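Local coordinates for putative rubredoxin reductase (Rhodopseudomonas palustris, PDB 3FG2), which probably passes electrons from NADH to a ferredoxin through its bound FAD, as the reductase of the CYP199A2 system, at residues E209-G214 with G219-D224; E167-E172 with N226-D231; E133-R138 with C230-V235. One frame throughout, in Å; residues are numbered along the deposited sequence.

The three contacts lie in the second Rossmann-type domain, probably the one that binds NADH, and link its parallel sheet to an antiparallel meander on one face and a helix on the other. Contact 1 pairs two meander strands, and contact 2, its centre about 9 Å from that of contact 1, seats the third meander strand against strand 167-171. A probable hydrogen bond from Val-220 N to Leu-228 O, 2.7 Å, ties the two together. Contact 3 lies about 13 Å from contact 2, centre to centre, and packs helix 129-138 on the sheet. Contacts 1 and 2 lie away from the FAD site, whereas in contact 3 the Leu-135 side chain is about 9 Å from FAD.

Contact 1 (E209-G214 with G219-D224); sequences EIAAEG and GVVLSD
Glu-209 and Val-221 run alongside each other, with both side chains on the more exposed face of the antiparallel sheet. CG of Glu-209 stands anti to the backbone N (chi1 166°) and the chain beyond it runs extended, so that its methylenes pass alongside the valine and OE1 comes 3.6 Å from Val-221 CG2. A long acid suits this exposed edge: its aliphatic part shields the valine methyl and its charged end lies at the exposed side of the strand pair. The small methyl of Ala-211 continues the same face, 4.2 Å from CG2 of Val-221, and sits close to the carbonyl of Gly-219, with Ala-211 CB 3.5 Å from Gly-219 O. Gly-219 is almost fully extended, and at its backbone angles a CB would run into the carbonyl oxygen of the preceding residue, which by itself calls for glycine. On the buried face Ile-210 and Val-220 are likewise neighbours, and Ile-210 reaches across with CD1 to meet Val-220 CG2 at 4.0 Å. Beta-branched residues favour such extended backbones and fill the interior here. The backbones are joined by a sound bond from Val-221 N to Glu-209 O (2.8 Å, 155°), while Ala-211 and Gly-219 exchange two weak ones. With strand directions 144° apart, this is a twisted antiparallel beta hairpin, strands 207-213 and 216-222, which strand 227-229 extends into a three-stranded meander.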
ATOM      1  N   GLU A 209       8.727  21.828 -12.319  1.00 25.83           N
ATOM      2  CA  GLU A 209      10.128  22.114 -12.033  1.00 26.61           C
ATOM      3  C   GLU A 209      10.330  22.333 -10.532  1.00 26.50           C
ATOM      4  O   GLU A 209       9.427  22.801  -9.842  1.00 27.05           O
ATOM      5  CB  GLU A 209      10.557  23.374 -12.807  1.00 24.60           C
ATOM      6  CG  GLU A 209      11.870  24.004 -12.365  1.00 30.39           C
ATOM      7  CD  GLU A 209      12.234  25.260 -13.172  1.00 33.79           C
ATOM      8  OE1 GLU A 209      11.387  26.170 -13.283  1.00 33.59           O
ATOM      9  OE2 GLU A 209      13.370  25.343 -13.692  1.00 36.23           O
ATOM     10  N   ILE A 210      11.509  21.968 -10.030  1.00 24.67           N
ATOM     11  CA  ILE A 210      11.842  22.177  -8.628  1.00 22.98           C
ATOM     12  C   ILE A 210      12.812  23.351  -8.600  1.00 25.23           C
ATOM     13  O   ILE A 210      13.962  23.222  -9.032  1.00 26.54           O
ATOM     14  CB  ILE A 210      12.562  20.963  -8.000  1.00 22.66           C
ATOM     15  CG1 ILE A 210      11.651  19.730  -8.038  1.00 19.07           C
ATOM     16  CG2 ILE A 210      13.011  21.314  -6.574  1.00 16.40           C
ATOM     17  CD1 ILE A 210      10.266  19.958  -7.460  1.00 18.80           C
ATOM     18  N   ALA A 211      12.347  24.494  -8.108  1.00 25.97           N
ATOM     19  CA  ALA A 211      13.181  25.686  -8.035  1.00 26.88           C
ATOM     20  C   ALA A 211      14.290  25.512  -7.002  1.00 28.81           C
ATOM     21  O   ALA A 211      14.044  25.149  -5.846  1.00 27.12           O
ATOM     22  CB  ALA A 211      12.328  26.910  -7.689  1.00 26.27           C
ATOM     23  N   ALA A 212      15.521  25.767  -7.426  1.00 30.13           N
ATOM     24  CA  ALA A 212      16.640  25.636  -6.520  1.00 32.95           C
ATOM     25  C   ALA A 212      17.598  26.810  -6.635  1.00 35.16           C
ATOM     26  O   ALA A 212      17.582  27.567  -7.607  1.00 33.80           O
ATOM     27  CB  ALA A 212      17.375  24.339  -6.781  1.00 30.79           C
ATOM     28  N   GLU A 213      18.423  26.947  -5.607  1.00 37.52           N
ATOM     29  CA  GLU A 213      19.429  27.987  -5.526  1.00 39.56           C
ATOM     30  C   GLU A 213      20.668  27.192  -5.145  1.00 40.11           C
ATOM     31  O   GLU A 213      20.740  26.615  -4.060  1.00 39.85           O
ATOM     32  CB  GLU A 213      19.035  28.987  -4.443  1.00 41.76           C
ATOM     33  CG  GLU A 213      20.003  30.117  -4.248  1.00 44.25           C
ATOM     34  CD  GLU A 213      20.934  29.880  -3.087  1.00 43.98           C
ATOM     35  OE1 GLU A 213      20.442  29.639  -1.962  1.00 44.48           O
ATOM     36  OE2 GLU A 213      22.156  29.942  -3.305  1.00 45.91           O
ATOM     37  N   GLY A 214      21.636  27.147  -6.052  1.00 41.42           N
ATOM     38  CA  GLY A 214      22.821  26.351  -5.803  1.00 43.40           C
ATOM     39  C   GLY A 214      22.298  24.942  -6.011  1.00 44.86           C
ATOM     40  O   GLY A 214      22.011  24.536  -7.145  1.00 46.58           O
ATOM     41  N   GLY A 219      11.661  25.943  -3.844  1.00 23.61           N
ATOM     42  CA  GLY A 219      10.251  25.968  -4.180  1.00 23.68           C
ATOM     43  C   GLY A 219       9.864  24.970  -5.249  1.00 23.35           C
ATOM     44  O   GLY A 219      10.719  24.337  -5.871  1.00 25.67           O
ATOM     45  N   VAL A 220       8.562  24.816  -5.454  1.00 22.41           N
ATOM     46  CA  VAL A 220       8.059  23.899  -6.470  1.00 22.08           C
ATOM     47  C   VAL A 220       7.245  24.686  -7.494  1.00 20.71           C
ATOM     48  O   VAL A 220       6.266  25.353  -7.153  1.00 21.37           O
ATOM     49  CB  VAL A 220       7.178  22.784  -5.842  1.00 19.62           C
ATOM     50  CG1 VAL A 220       6.606  21.889  -6.939  1.00 15.18           C
ATOM     51  CG2 VAL A 220       8.013  21.953  -4.879  1.00 18.25           C
ATOM     52  N   VAL A 221       7.673  24.624  -8.748  1.00 19.68           N
ATOM     53  CA  VAL A 221       6.982  25.335  -9.813  1.00 19.97           C
ATOM     54  C   VAL A 221       5.823  24.477 -10.319  1.00 19.78           C
ATOM     55  O   VAL A 221       5.976  23.273 -10.547  1.00 20.83           O
ATOM     56  CB  VAL A 221       7.943  25.660 -10.976  1.00 18.69           C
ATOM     57  CG1 VAL A 221       7.273  26.616 -11.954  1.00 17.33           C
ATOM     58  CG2 VAL A 221       9.229  26.270 -10.433  1.00 17.59           C
ATOM     59  N   LEU A 222       4.667  25.101 -10.499  1.00 18.83           N
ATOM     60  CA  LEU A 222       3.475  24.385 -10.944  1.00 18.45           C
ATOM     61  C   LEU A 222       3.103  24.651 -12.396  1.00 20.42           C
ATOM     62  O   LEU A 222       3.596  25.597 -13.026  1.00 18.92           O
ATOM     63  CB  LEU A 222       2.295  24.752 -10.042  1.00 16.09           C
ATOM     64  CG  LEU A 222       2.501  24.521  -8.540  1.00 14.58           C
ATOM     65  CD1 LEU A 222       1.337  25.116  -7.766  1.00 14.26           C
ATOM     66  CD2 LEU A 222       2.639  23.026  -8.258  1.00 13.54           C
ATOM     67  N   SER A 223       2.211  23.811 -12.915  1.00 21.13           N
ATOM     68  CA  SER A 223       1.739  23.925 -14.292  1.00 21.28           C
ATOM     69  C   SER A 223       0.911  25.183 -14.552  1.00 20.59           C
ATOM     70  O   SER A 223       0.518  25.444 -15.692  1.00 20.54           O
ATOM     71  CB  SER A 223       0.928  22.683 -14.676  1.00 20.69           C
ATOM     72  OG  SER A 223      -0.022  22.384 -13.672  1.00 23.39           O
ATOM     73  N   ASP A 224       0.617  25.958 -13.511  1.00 19.26           N
ATOM     74  CA  ASP A 224      -0.127  27.186 -13.747  1.00 21.15           C
ATOM     75  C   ASP A 224       0.857  28.352 -13.809  1.00 22.36           C
ATOM     76  O   ASP A 224       0.461  29.518 -13.900  1.00 21.72           O
ATOM     77  CB  ASP A 224      -1.192  27.417 -12.668  1.00 21.10           C
ATOM     78  CG  ASP A 224      -0.611  27.528 -11.281  1.00 22.21           C
ATOM     79  OD1 ASP A 224      -1.406  27.704 -10.332  1.00 22.05           O
ATOM     80  OD2 ASP A 224       0.629  27.436 -11.138  1.00 23.14           O
TER

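Contact 2 (E167-E172 with N226-D231); sequences EVDVVE and NTLPCD
Asp-169 OD2 is hydrogen-bonded to His-202 NE2 on the adjoining strand of the parallel sheet, and the same oxygen lies 4.1 Å from Leu-228 CD1 across the contact. No hydrogen bond joins the two segments themselves; one leucine methyl does the touching. CD1 of Leu-228 also meets Asp-169 CB at 4.1 Å and, a little closer, Val-171 CG2 at 3.9 Å. The side chains of Leu-228 and Val-171 pass in opposing senses, whereas the leucine meets the aspartate at a slant. In Leu-228 a chi1 of -65° places CG beside the backbone N and carries CD1 to the alternate residues Asp-169 and Val-171, whose side chains both leave the backbone toward segment 226-231. Leucine suits this place because its branched end can span both, and valine because its short branched side chain fits a buried strand. Leu-222 of the meander touches both Leu-228 and Val-171, and Val-146 of strand 144-148 packs on Val-171. A buried carboxylate beside a methyl group would be costly alone; its bond to His-202 would offset much of that cost, and may favour a protonated imidazole, so that polar pairing within the sheet and apolar contact with the meander coexist.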
ATOM      1  N   GLU A 167       5.524  24.305   7.712  1.00 31.60           N
ATOM      2  CA  GLU A 167       4.520  24.904   6.857  1.00 32.65           C
ATOM      3  C   GLU A 167       4.261  23.806   5.833  1.00 29.90           C
ATOM      4  O   GLU A 167       5.207  23.180   5.351  1.00 29.33           O
ATOM      5  CB  GLU A 167       5.100  26.133   6.175  1.00 36.79           C
ATOM      6  CG  GLU A 167       4.067  27.079   5.682  1.00 44.23           C
ATOM      7  CD  GLU A 167       4.202  28.429   6.338  1.00 49.43           C
ATOM      8  OE1 GLU A 167       4.193  28.480   7.593  1.00 49.39           O
ATOM      9  OE2 GLU A 167       4.319  29.433   5.592  1.00 52.60           O
ATOM     10  N   VAL A 168       2.999  23.566   5.498  1.00 26.51           N
ATOM     11  CA  VAL A 168       2.687  22.498   4.561  1.00 24.46           C
ATOM     12  C   VAL A 168       1.779  22.872   3.402  1.00 24.15           C
ATOM     13  O   VAL A 168       0.694  23.414   3.598  1.00 25.61           O
ATOM     14  CB  VAL A 168       2.029  21.308   5.290  1.00 24.40           C
ATOM     15  CG1 VAL A 168       1.785  20.166   4.313  1.00 22.76           C
ATOM     16  CG2 VAL A 168       2.905  20.855   6.431  1.00 23.34           C
ATOM     17  N   ASP A 169       2.235  22.558   2.193  1.00 23.46           N
ATOM     18  CA  ASP A 169       1.468  22.797   0.977  1.00 22.64           C
ATOM     19  C   ASP A 169       1.364  21.475   0.226  1.00 22.31           C
ATOM     20  O   ASP A 169       2.372  20.810  -0.028  1.00 22.26           O
ATOM     21  CB  ASP A 169       2.138  23.847   0.087  1.00 22.55           C
ATOM     22  CG  ASP A 169       1.853  25.261   0.547  1.00 23.78           C
ATOM     23  OD1 ASP A 169       2.554  25.767   1.446  1.00 27.16           O
ATOM     24  OD2 ASP A 169       0.909  25.867   0.018  1.00 23.49           O
ATOM     25  N   VAL A 170       0.138  21.093  -0.112  1.00 22.64           N
ATOM     26  CA  VAL A 170      -0.115  19.848  -0.829  1.00 19.99           C
ATOM     27  C   VAL A 170      -0.520  20.107  -2.276  1.00 20.54           C
ATOM     28  O   VAL A 170      -1.498  20.802  -2.548  1.00 21.77           O
ATOM     29  CB  VAL A 170      -1.220  19.020  -0.141  1.00 19.04           C
ATOM     30  CG1 VAL A 170      -1.547  17.796  -0.986  1.00 17.55           C
ATOM     31  CG2 VAL A 170      -0.765  18.596   1.250  1.00 15.51           C
ATOM     32  N   VAL A 171       0.246  19.533  -3.195  1.00 19.58           N
ATOM     33  CA  VAL A 171       0.014  19.679  -4.625  1.00 19.44           C
ATOM     34  C   VAL A 171      -0.598  18.415  -5.238  1.00 18.64           C
ATOM     35  O   VAL A 171       0.035  17.358  -5.259  1.00 16.92           O
ATOM     36  CB  VAL A 171       1.343  19.995  -5.350  1.00 19.88           C
ATOM     37  CG1 VAL A 171       1.157  19.916  -6.863  1.00 18.35           C
ATOM     38  CG2 VAL A 171       1.835  21.375  -4.937  1.00 16.47           C
ATOM     39  N   GLU A 172      -1.829  18.539  -5.729  1.00 19.66           N
ATOM     40  CA  GLU A 172      -2.543  17.428  -6.364  1.00 19.97           C
ATOM     41  C   GLU A 172      -3.057  17.844  -7.744  1.00 19.65           C
ATOM     42  O   GLU A 172      -3.613  18.934  -7.905  1.00 19.64           O
ATOM     43  CB  GLU A 172      -3.727  16.976  -5.504  1.00 18.70           C
ATOM     44  CG  GLU A 172      -4.618  15.950  -6.197  1.00 19.93           C
ATOM     45  CD  GLU A 172      -3.862  14.690  -6.604  1.00 22.70           C
ATOM     46  OE1 GLU A 172      -4.260  14.051  -7.606  1.00 23.07           O
ATOM     47  OE2 GLU A 172      -2.877  14.330  -5.924  1.00 22.09           O
ATOM     48  N   ASN A 226       2.852  29.403 -11.480  1.00 25.25           N
ATOM     49  CA  ASN A 226       3.182  29.890 -10.147  1.00 25.08           C
ATOM     50  C   ASN A 226       4.188  28.984  -9.448  1.00 24.67           C
ATOM     51  O   ASN A 226       4.358  27.823  -9.810  1.00 23.99           O
ATOM     52  CB  ASN A 226       1.905  30.003  -9.318  1.00 28.36           C
ATOM     53  CG  ASN A 226       2.168  30.416  -7.883  1.00 33.67           C
ATOM     54  OD1 ASN A 226       2.885  31.388  -7.621  1.00 36.30           O
ATOM     55  ND2 ASN A 226       1.574  29.685  -6.939  1.00 35.13           N
ATOM     56  N   THR A 227       4.869  29.526  -8.450  1.00 24.43           N
ATOM     57  CA  THR A 227       5.853  28.759  -7.706  1.00 23.08           C
ATOM     58  C   THR A 227       5.536  28.793  -6.227  1.00 22.62           C
ATOM     59  O   THR A 227       5.242  29.852  -5.681  1.00 22.98           O
ATOM     60  CB  THR A 227       7.268  29.324  -7.900  1.00 22.56           C
ATOM     61  OG1 THR A 227       7.689  29.118  -9.255  1.00 25.15           O
ATOM     62  CG2 THR A 227       8.246  28.641  -6.951  1.00 21.20           C
ATOM     63  N   LEU A 228       5.581  27.630  -5.583  1.00 20.53           N
ATOM     64  CA  LEU A 228       5.329  27.552  -4.151  1.00 20.73           C
ATOM     65  C   LEU A 228       6.677  27.433  -3.449  1.00 21.29           C
ATOM     66  O   LEU A 228       7.397  26.456  -3.631  1.00 21.29           O
ATOM     67  CB  LEU A 228       4.468  26.335  -3.811  1.00 20.32           C
ATOM     68  CG  LEU A 228       3.038  26.307  -4.342  1.00 21.25           C
ATOM     69  CD1 LEU A 228       2.323  25.088  -3.777  1.00 19.55           C
ATOM     70  CD2 LEU A 228       2.308  27.586  -3.933  1.00 22.37           C
ATOM     71  N   PRO A 229       7.044  28.436  -2.647  1.00 23.61           N
ATOM     72  CA  PRO A 229       8.334  28.373  -1.947  1.00 23.80           C
ATOM     73  C   PRO A 229       8.350  27.230  -0.937  1.00 25.39           C
ATOM     74  O   PRO A 229       7.307  26.857  -0.391  1.00 24.06           O
ATOM     75  CB  PRO A 229       8.433  29.738  -1.283  1.00 24.86           C
ATOM     76  CG  PRO A 229       6.983  30.069  -0.986  1.00 25.59           C
ATOM     77  CD  PRO A 229       6.273  29.628  -2.251  1.00 23.17           C
ATOM     78  N   CYS A 230       9.532  26.665  -0.714  1.00 24.74           N
ATOM     79  CA  CYS A 230       9.681  25.564   0.223  1.00 26.13           C
ATOM     80  C   CYS A 230      11.147  25.158   0.319  1.00 26.52           C
ATOM     81  O   CYS A 230      11.926  25.420  -0.593  1.00 28.40           O
ATOM     82  CB  CYS A 230       8.843  24.367  -0.238  1.00 25.18           C
ATOM     83  SG  CYS A 230       9.377  23.610  -1.794  1.00 25.84           S
ATOM     84  N   ASP A 231      11.532  24.535   1.428  1.00 25.72           N
ATOM     85  CA  ASP A 231      12.915  24.091   1.574  1.00 25.97           C
ATOM     86  C   ASP A 231      12.968  22.573   1.634  1.00 25.20           C
ATOM     87  O   ASP A 231      14.033  21.990   1.809  1.00 26.60           O
ATOM     88  CB  ASP A 231      13.572  24.704   2.817  1.00 25.97           C
ATOM     89  CG  ASP A 231      12.846  24.361   4.097  1.00 28.57           C
ATOM     90  OD1 ASP A 231      13.262  24.868   5.155  1.00 30.71           O
ATOM     91  OD2 ASP A 231      11.865  23.589   4.057  1.00 30.55           O
TER

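Contact 3 (E133-R138 with C230-V235); sequences EVLRQR and CDLVVV
A helix laid on the face of a parallel sheet, as in Rossmann-type domains, brings Leu-135 and Arg-138 of helix 129-138 against Leu-232 and Val-234 of strand 232-235. The axes are 11.3 Å apart at their closest and run nearly antiparallel, at 152°. On the helix side Leu-135 makes the larger contribution: with CG anti to its backbone nitrogen (chi1 -168°), the branched end leans to the strand, and CD1 settles 4.0 Å from Val-234 CG2 and 4.2 Å from Leu-232 CD2. It crosses the valine at about a right angle, and both leucine methyls lie near Val-234 CG2. Just under a turn later, Arg-138 offers only carbon to the strand, its CG resting 4.0 Å from Leu-232 CD1; the chain then bends and NH1 forms a salt bridge with Asp-122. Arginine suits this margin, aliphatic near the sheet and charged beyond it. On another side of the helix, Glu-133 is held by two neighbours. Arg-136 grips it side-on, NH2 to OE1 at 2.6 Å and NE to OE2 at 2.7 Å, the latter bond almost straight (173°), while Gln-137 NE2 reaches OE1 at 2.8 Å from the anti side. Three donors thus fix the carboxylate, and Tyr-49 OH bonds to OE2 as well. Leu-124 of strand 123-124 touches Leu-135, Arg-138 and Leu-232, and Val-145 of strand 144-148 packs on both Leu-232 and Val-234, while Val-233 turns away from the helix to Val-217 and Val-220 of the meander, which covers the sheet's other face.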
ATOM      1  N   GLU A 133      13.160   7.211   7.945  1.00 26.00           N
ATOM      2  CA  GLU A 133      14.114   7.679   8.946  1.00 27.48           C
ATOM      3  C   GLU A 133      14.800   8.992   8.565  1.00 28.41           C
ATOM      4  O   GLU A 133      15.003   9.856   9.424  1.00 28.08           O
ATOM      5  CB  GLU A 133      15.173   6.608   9.223  1.00 27.12           C
ATOM      6  CG  GLU A 133      16.211   7.030  10.251  1.00 26.06           C
ATOM      7  CD  GLU A 133      15.595   7.455  11.570  1.00 26.07           C
ATOM      8  OE1 GLU A 133      16.313   8.069  12.381  1.00 28.22           O
ATOM      9  OE2 GLU A 133      14.400   7.180  11.807  1.00 25.58           O
ATOM     10  N   VAL A 134      15.158   9.153   7.292  1.00 29.48           N
ATOM     11  CA  VAL A 134      15.809  10.393   6.870  1.00 31.57           C
ATOM     12  C   VAL A 134      14.826  11.556   6.980  1.00 30.91           C
ATOM     13  O   VAL A 134      15.181  12.653   7.411  1.00 33.25           O
ATOM     14  CB  VAL A 134      16.328  10.318   5.414  1.00 32.18           C
ATOM     15  CG1 VAL A 134      17.102   9.029   5.198  1.00 35.10           C
ATOM     16  CG2 VAL A 134      15.180  10.421   4.444  1.00 36.20           C
ATOM     17  N   LEU A 135      13.580  11.308   6.600  1.00 31.48           N
ATOM     18  CA  LEU A 135      12.555  12.337   6.658  1.00 31.61           C
ATOM     19  C   LEU A 135      12.323  12.734   8.117  1.00 30.71           C
ATOM     20  O   LEU A 135      12.155  13.912   8.433  1.00 29.95           O
ATOM     21  CB  LEU A 135      11.269  11.811   6.020  1.00 30.60           C
ATOM     22  CG  LEU A 135      10.155  12.817   5.720  1.00 31.99           C
ATOM     23  CD1 LEU A 135      10.723  14.072   5.051  1.00 30.37           C
ATOM     24  CD2 LEU A 135       9.134  12.144   4.816  1.00 32.88           C
ATOM     25  N   ARG A 136      12.336  11.743   9.002  1.00 30.30           N
ATOM     26  CA  ARG A 136      12.139  11.981  10.427  1.00 30.53           C
ATOM     27  C   ARG A 136      13.226  12.916  10.969  1.00 30.92           C
ATOM     28  O   ARG A 136      12.949  13.815  11.762  1.00 29.34           O
ATOM     29  CB  ARG A 136      12.182  10.649  11.187  1.00 32.19           C
ATOM     30  CG  ARG A 136      11.808  10.747  12.671  1.00 32.64           C
ATOM     31  CD  ARG A 136      11.979   9.398  13.357  1.00 32.47           C
ATOM     32  NE  ARG A 136      13.387   9.052  13.528  1.00 32.95           N
ATOM     33  CZ  ARG A 136      14.159   9.519  14.507  1.00 34.64           C
ATOM     34  NH1 ARG A 136      13.661  10.351  15.414  1.00 33.57           N
ATOM     35  NH2 ARG A 136      15.433   9.159  14.578  1.00 34.17           N
ATOM     36  N   GLN A 137      14.462  12.694  10.530  1.00 31.33           N
ATOM     37  CA  GLN A 137      15.592  13.508  10.963  1.00 32.72           C
ATOM     38  C   GLN A 137      15.683  14.850  10.233  1.00 33.82           C
ATOM     39  O   GLN A 137      16.239  15.809  10.769  1.00 33.51           O
ATOM     40  CB  GLN A 137      16.905  12.751  10.749  1.00 31.97           C
ATOM     41  CG  GLN A 137      17.052  11.494  11.568  1.00 36.33           C
ATOM     42  CD  GLN A 137      18.381  10.805  11.330  1.00 39.58           C
ATOM     43  OE1 GLN A 137      19.439  11.434  11.395  1.00 42.27           O
ATOM     44  NE2 GLN A 137      18.338   9.502  11.060  1.00 42.07           N
ATOM     45  N   ARG A 138      15.141  14.912   9.017  1.00 33.73           N
ATOM     46  CA  ARG A 138      15.196  16.125   8.204  1.00 33.80           C
ATOM     47  C   ARG A 138      14.188  17.217   8.568  1.00 34.43           C
ATOM     48  O   ARG A 138      14.505  18.405   8.478  1.00 32.31           O
ATOM     49  CB  ARG A 138      15.025  15.763   6.725  1.00 35.06           C
ATOM     50  CG  ARG A 138      15.257  16.913   5.740  1.00 33.27           C
ATOM     51  CD  ARG A 138      16.737  17.208   5.574  1.00 32.51           C
ATOM     52  NE  ARG A 138      17.491  16.010   5.210  1.00 33.45           N
ATOM     53  CZ  ARG A 138      17.646  15.545   3.972  1.00 34.03           C
ATOM     54  NH1 ARG A 138      17.102  16.174   2.936  1.00 33.56           N
ATOM     55  NH2 ARG A 138      18.349  14.435   3.770  1.00 30.29           N
ATOM     56  N   CYS A 230       9.532  26.665  -0.714  1.00 24.74           N
ATOM     57  CA  CYS A 230       9.681  25.564   0.223  1.00 26.13           C
ATOM     58  C   CYS A 230      11.147  25.158   0.319  1.00 26.52           C
ATOM     59  O   CYS A 230      11.926  25.420  -0.593  1.00 28.40           O
ATOM     60  CB  CYS A 230       8.843  24.367  -0.238  1.00 25.18           C
ATOM     61  SG  CYS A 230       9.377  23.610  -1.794  1.00 25.84           S
ATOM     62  N   ASP A 231      11.532  24.535   1.428  1.00 25.72           N
ATOM     63  CA  ASP A 231      12.915  24.091   1.574  1.00 25.97           C
ATOM     64  C   ASP A 231      12.968  22.573   1.634  1.00 25.20           C
ATOM     65  O   ASP A 231      14.033  21.990   1.809  1.00 26.60           O
ATOM     66  CB  ASP A 231      13.572  24.704   2.817  1.00 25.97           C
ATOM     67  CG  ASP A 231      12.846  24.361   4.097  1.00 28.57           C
ATOM     68  OD1 ASP A 231      13.262  24.868   5.155  1.00 30.71           O
ATOM     69  OD2 ASP A 231      11.865  23.589   4.057  1.00 30.55           O
ATOM     70  N   LEU A 232      11.807  21.943   1.469  1.00 24.38           N
ATOM     71  CA  LEU A 232      11.703  20.491   1.483  1.00 24.30           C
ATOM     72  C   LEU A 232      10.543  20.000   0.605  1.00 24.33           C
ATOM     73  O   LEU A 232       9.446  20.571   0.617  1.00 24.41           O
ATOM     74  CB  LEU A 232      11.514  19.989   2.919  1.00 25.10           C
ATOM     75  CG  LEU A 232      11.410  18.475   3.155  1.00 24.91           C
ATOM     76  CD1 LEU A 232      12.699  17.787   2.740  1.00 23.77           C
ATOM     77  CD2 LEU A 232      11.130  18.211   4.624  1.00 25.92           C
ATOM     78  N   VAL A 233      10.792  18.938  -0.155  1.00 22.45           N
ATOM     79  CA  VAL A 233       9.771  18.359  -1.018  1.00 21.55           C
ATOM     80  C   VAL A 233       9.622  16.863  -0.760  1.00 22.45           C
ATOM     81  O   VAL A 233      10.611  16.125  -0.694  1.00 21.80           O
ATOM     82  CB  VAL A 233      10.110  18.547  -2.521  1.00 21.88           C
ATOM     83  CG1 VAL A 233       8.994  17.941  -3.392  1.00 17.82           C
ATOM     84  CG2 VAL A 233      10.293  20.027  -2.838  1.00 21.32           C
ATOM     85  N   VAL A 234       8.379  16.422  -0.608  1.00 22.06           N
ATOM     86  CA  VAL A 234       8.086  15.009  -0.403  1.00 23.23           C
ATOM     87  C   VAL A 234       7.181  14.615  -1.567  1.00 23.45           C
ATOM     88  O   VAL A 234       6.112  15.195  -1.758  1.00 24.19           O
ATOM     89  CB  VAL A 234       7.361  14.774   0.940  1.00 23.41           C
ATOM     90  CG1 VAL A 234       6.981  13.308   1.082  1.00 24.79           C
ATOM     91  CG2 VAL A 234       8.270  15.194   2.093  1.00 23.20           C
ATOM     92  N   VAL A 235       7.612  13.651  -2.368  1.00 24.11           N
ATOM     93  CA  VAL A 235       6.800  13.263  -3.510  1.00 25.81           C
ATOM     94  C   VAL A 235       6.217  11.868  -3.406  1.00 26.36           C
ATOM     95  O   VAL A 235       6.892  10.910  -3.021  1.00 25.93           O
ATOM     96  CB  VAL A 235       7.582  13.408  -4.858  1.00 26.94           C
ATOM     97  CG1 VAL A 235       8.958  13.993  -4.609  1.00 26.77           C
ATOM     98  CG2 VAL A 235       7.679  12.076  -5.572  1.00 27.00           C
TER